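Local atomic coordinates of ABC transporter, substrate binding protein (Agrobacterium tumefaciens, PDB entry 3C9H), a protein that probably captures a solute in the periplasm and delivers it to an ABC importer, and also binds a magnesium ion. Residues Ala166-Ile178 with Asp225-Ser237. Sequence-based numbering, arbitrary orientation.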
# COMPACT_ATOMS: atom_id res chain seq x y z
N ALA A 166 2.96 -0.76 -30.47
CA ALA A 166 1.91 0.27 -30.39
C ALA A 166 0.48 -0.27 -30.51
O ALA A 166 -0.37 0.04 -29.67
CB ALA A 166 2.15 1.34 -31.44
N LYS A 167 0.22 -1.07 -31.54
CA LYS A 167 -1.15 -1.54 -31.82
C LYS A 167 -1.60 -2.64 -30.88
O LYS A 167 -2.75 -2.65 -30.45
CB LYS A 167 -1.28 -2.03 -33.28
CG LYS A 167 -1.18 -0.91 -34.32
CD LYS A 167 -1.28 -1.44 -35.77
CE LYS A 167 -0.51 -0.54 -36.75
NZ LYS A 167 0.98 -0.75 -36.67
N GLU A 168 -0.72 -3.56 -30.55
CA GLU A 168 -1.08 -4.65 -29.65
C GLU A 168 -1.39 -4.16 -28.23
O GLU A 168 -2.40 -4.59 -27.65
CB GLU A 168 0.01 -5.73 -29.61
CG GLU A 168 -0.02 -6.65 -30.84
CD GLU A 168 0.91 -7.89 -30.73
OE1 GLU A 168 1.73 -7.98 -29.78
OE2 GLU A 168 0.80 -8.76 -31.63
N VAL A 169 -0.54 -3.28 -27.70
CA VAL A 169 -0.65 -2.80 -26.31
C VAL A 169 -1.73 -1.76 -26.08
O VAL A 169 -2.11 -1.52 -24.94
CB VAL A 169 0.66 -2.15 -25.78
CG1 VAL A 169 1.79 -3.15 -25.83
CG2 VAL A 169 0.99 -0.88 -26.55
N HIS A 170 -2.22 -1.13 -27.15
CA HIS A 170 -3.05 0.06 -27.00
C HIS A 170 -4.36 -0.20 -26.24
O HIS A 170 -5.16 -1.03 -26.65
CB HIS A 170 -3.35 0.73 -28.34
CG HIS A 170 -3.97 2.08 -28.18
ND1 HIS A 170 -3.21 3.23 -28.13
CD2 HIS A 170 -5.25 2.46 -27.98
CE1 HIS A 170 -4.01 4.27 -27.93
NE2 HIS A 170 -5.25 3.82 -27.84
N GLY A 171 -4.55 0.52 -25.13
CA GLY A 171 -5.68 0.29 -24.25
C GLY A 171 -5.60 -1.02 -23.48
O GLY A 171 -6.58 -1.45 -22.90
N ARG A 172 -4.43 -1.66 -23.47
CA ARG A 172 -4.26 -2.93 -22.76
C ARG A 172 -3.10 -2.85 -21.76
O ARG A 172 -2.47 -3.85 -21.42
CB ARG A 172 -4.10 -4.08 -23.76
CG ARG A 172 -5.39 -4.25 -24.57
CD ARG A 172 -5.34 -5.36 -25.57
NE ARG A 172 -5.17 -6.66 -24.94
CZ ARG A 172 -4.25 -7.55 -25.27
NH1 ARG A 172 -3.40 -7.35 -26.28
NH2 ARG A 172 -4.18 -8.69 -24.61
N ILE A 173 -2.84 -1.64 -21.27
CA ILE A 173 -1.96 -1.47 -20.11
C ILE A 173 -2.68 -0.65 -19.08
O ILE A 173 -3.62 0.09 -19.39
CB ILE A 173 -0.60 -0.83 -20.45
CG1 ILE A 173 -0.80 0.59 -20.98
CG2 ILE A 173 0.16 -1.72 -21.48
CD1 ILE A 173 0.46 1.38 -21.06
N ALA A 174 -2.25 -0.79 -17.83
CA ALA A 174 -2.96 -0.16 -16.72
C ALA A 174 -2.02 0.27 -15.58
O ALA A 174 -0.94 -0.30 -15.39
CB ALA A 174 -4.02 -1.10 -16.19
N THR A 175 -2.47 1.27 -14.83
CA THR A 175 -1.77 1.76 -13.65
C THR A 175 -2.78 2.41 -12.68
O THR A 175 -4.00 2.47 -12.95
CB THR A 175 -0.65 2.75 -14.03
OG1 THR A 175 0.20 2.96 -12.90
CG2 THR A 175 -1.23 4.10 -14.51
N TYR A 176 -2.28 2.82 -11.52
CA TYR A 176 -3.11 3.50 -10.53
C TYR A 176 -3.55 4.86 -11.07
O TYR A 176 -2.76 5.59 -11.65
CB TYR A 176 -2.35 3.75 -9.24
CG TYR A 176 -2.40 2.63 -8.23
CD1 TYR A 176 -1.25 1.94 -7.87
CD2 TYR A 176 -3.60 2.28 -7.62
CE1 TYR A 176 -1.30 0.92 -6.90
CE2 TYR A 176 -3.64 1.29 -6.66
CZ TYR A 176 -2.50 0.63 -6.30
OH TYR A 176 -2.57 -0.35 -5.35
N ASP A 177 -4.82 5.16 -10.85
CA ASP A 177 -5.33 6.50 -10.94
C ASP A 177 -4.89 7.23 -9.68
O ASP A 177 -5.45 7.04 -8.60
CB ASP A 177 -6.84 6.46 -11.01
CG ASP A 177 -7.46 7.83 -11.18
OD1 ASP A 177 -6.77 8.86 -10.99
OD2 ASP A 177 -8.64 7.86 -11.53
N ILE A 178 -3.87 8.06 -9.83
CA ILE A 178 -3.29 8.74 -8.69
C ILE A 178 -4.22 9.77 -8.06
O ILE A 178 -4.02 10.17 -6.92
CB ILE A 178 -1.90 9.33 -8.98
CG1 ILE A 178 -1.97 10.62 -9.81
CG2 ILE A 178 -1.01 8.29 -9.63
CD1 ILE A 178 -0.67 11.38 -9.84
N ASP A 225 -6.49 -12.41 -16.79
CA ASP A 225 -7.19 -13.04 -17.89
C ASP A 225 -6.88 -12.38 -19.23
O ASP A 225 -7.61 -12.55 -20.19
CB ASP A 225 -8.69 -13.06 -17.63
CG ASP A 225 -9.30 -11.69 -17.60
OD1 ASP A 225 -8.65 -10.72 -18.03
OD2 ASP A 225 -10.46 -11.60 -17.15
N GLY A 226 -5.81 -11.61 -19.28
CA GLY A 226 -5.29 -11.14 -20.55
C GLY A 226 -5.99 -9.97 -21.17
O GLY A 226 -5.59 -9.57 -22.25
N ARG A 227 -7.00 -9.38 -20.51
CA ARG A 227 -7.56 -8.11 -21.01
C ARG A 227 -6.47 -7.04 -21.12
O ARG A 227 -6.47 -6.24 -22.07
CB ARG A 227 -8.69 -7.60 -20.12
CG ARG A 227 -10.04 -8.31 -20.35
CD ARG A 227 -11.09 -7.87 -19.34
NE ARG A 227 -10.90 -8.58 -18.07
CZ ARG A 227 -11.64 -8.39 -16.98
NH1 ARG A 227 -12.60 -7.48 -16.96
NH2 ARG A 227 -11.40 -9.11 -15.89
N PHE A 228 -5.55 -7.06 -20.15
CA PHE A 228 -4.38 -6.20 -20.12
C PHE A 228 -3.14 -7.05 -20.21
O PHE A 228 -3.10 -8.14 -19.66
CB PHE A 228 -4.32 -5.44 -18.79
CG PHE A 228 -5.43 -4.43 -18.60
CD1 PHE A 228 -6.10 -3.86 -19.66
CD2 PHE A 228 -5.74 -3.98 -17.31
CE1 PHE A 228 -7.10 -2.92 -19.46
CE2 PHE A 228 -6.74 -3.04 -17.11
CZ PHE A 228 -7.42 -2.51 -18.19
N VAL A 229 -2.11 -6.54 -20.86
CA VAL A 229 -0.85 -7.28 -20.97
C VAL A 229 0.19 -6.85 -19.91
O VAL A 229 1.07 -7.62 -19.56
CB VAL A 229 -0.27 -7.13 -22.37
CG1 VAL A 229 -1.29 -7.67 -23.40
CG2 VAL A 229 0.13 -5.67 -22.67
N LEU A 230 0.07 -5.62 -19.43
CA LEU A 230 1.03 -5.05 -18.47
C LEU A 230 0.32 -4.15 -17.45
O LEU A 230 -0.60 -3.40 -17.80
CB LEU A 230 2.08 -4.18 -19.18
CG LEU A 230 3.25 -4.87 -19.90
CD1 LEU A 230 3.92 -3.86 -20.84
CD2 LEU A 230 4.25 -5.45 -18.91
N GLY A 231 0.78 -4.21 -16.20
CA GLY A 231 0.44 -3.20 -15.20
C GLY A 231 1.69 -2.57 -14.59
O GLY A 231 2.73 -3.23 -14.43
N TYR A 232 1.57 -1.30 -14.23
CA TYR A 232 2.69 -0.51 -13.74
C TYR A 232 2.39 0.01 -12.32
O TYR A 232 1.30 0.50 -12.06
CB TYR A 232 2.95 0.68 -14.68
CG TYR A 232 4.01 1.61 -14.18
CD1 TYR A 232 5.35 1.29 -14.32
CD2 TYR A 232 3.69 2.82 -13.57
CE1 TYR A 232 6.35 2.12 -13.82
CE2 TYR A 232 4.69 3.67 -13.07
CZ TYR A 232 6.00 3.31 -13.20
OH TYR A 232 7.01 4.14 -12.73
N ASN A 233 3.38 -0.10 -11.43
CA ASN A 233 3.26 0.35 -10.02
C ASN A 233 2.21 -0.38 -9.21
O ASN A 233 1.50 0.21 -8.39
CB ASN A 233 3.01 1.85 -9.94
CG ASN A 233 4.29 2.67 -9.90
OD1 ASN A 233 4.24 3.91 -9.71
ND2 ASN A 233 5.42 2.02 -10.05
N ILE A 234 2.15 -1.69 -9.39
CA ILE A 234 1.17 -2.53 -8.74
C ILE A 234 1.80 -3.01 -7.43
O ILE A 234 3.00 -3.21 -7.36
CB ILE A 234 0.76 -3.73 -9.66
CG1 ILE A 234 0.30 -3.18 -11.02
CG2 ILE A 234 -0.33 -4.61 -9.00
CD1 ILE A 234 -0.80 -2.12 -10.92
N LEU A 235 0.96 -3.21 -6.40
CA LEU A 235 1.43 -3.75 -5.14
C LEU A 235 1.96 -5.18 -5.32
O LEU A 235 1.23 -6.09 -5.70
CB LEU A 235 0.35 -3.66 -4.07
CG LEU A 235 -0.04 -2.25 -3.57
CD1 LEU A 235 -1.15 -2.36 -2.51
CD2 LEU A 235 1.18 -1.46 -3.03
N GLY A 236 3.24 -5.38 -5.00
CA GLY A 236 3.90 -6.67 -5.20
C GLY A 236 3.32 -7.76 -4.32
O GLY A 236 3.26 -8.91 -4.72
N SER A 237 2.88 -7.40 -3.12
CA SER A 237 2.28 -8.35 -2.18
C SER A 237 0.99 -8.92 -2.76
O SER A 237 0.78 -10.11 -2.77
CB SER A 237 2.01 -7.64 -0.85
OG SER A 237 1.43 -6.36 -1.09
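With its CG anti to the carbonyl carbon and a bend at chi3 (63°), R172 brings its guanidinium against the backbone of G226 and R227, just ahead of strand 230-235, while T175 turns OG1 anti to its own backbone N (chi1 -166°) and donates from it a hydrogen bond to Y232 O at 2.8 Å, from above the carbonyl plane. R172 lies at the start of a short parallel pairing of I173 and A174 with L230 and G231, in one lobe of a periplasmic binding protein fold; strand 211-213 pairs with 173-176 as well. R172 NH2 donates to G226 O at 2.9 Å, the oxygen lying in the guanidinium plane, whereas NE meets R227 O at 3.2 Å from above that carbonyl's plane. NH1 turns back to E168 O, so three backbone oxygens fix the rotation of the group, and V229 CG1 lies over one face, offset toward the rim, 3.3 Å from R172 NH2. Backbone bonds then zip the chains together: V229 N to R172 O (2.8 Å), A174 N to L230 O, and Y232 N to A174 O.

Side chains separate onto two faces. I173 and L230 lie side by side, CG2 of I173 against CB of L230, and both reach helix 155-164; on the reverse face the methyl of A174 approaches the F228 ring obliquely, its CB 3.5 Å from F228 CE2. T175 OG1 sits at the edge of the Y232 ring, whose hydroxyl is hydrogen-bonded to D191 and R155. Beyond the corner at Y232 and N233, Y176 continues the contact: N233 O lies at its ring edge, and its hydroxyl is bonded to S216 and to a citrate, probably from the crystallisation liquor, that may mark a pocket. The L235 side chain lies about 6 Å from the magnesium ion. The Y176 and L235 side chains cross at about a right angle, with Y176 OH 3.6 Å from L235 CG.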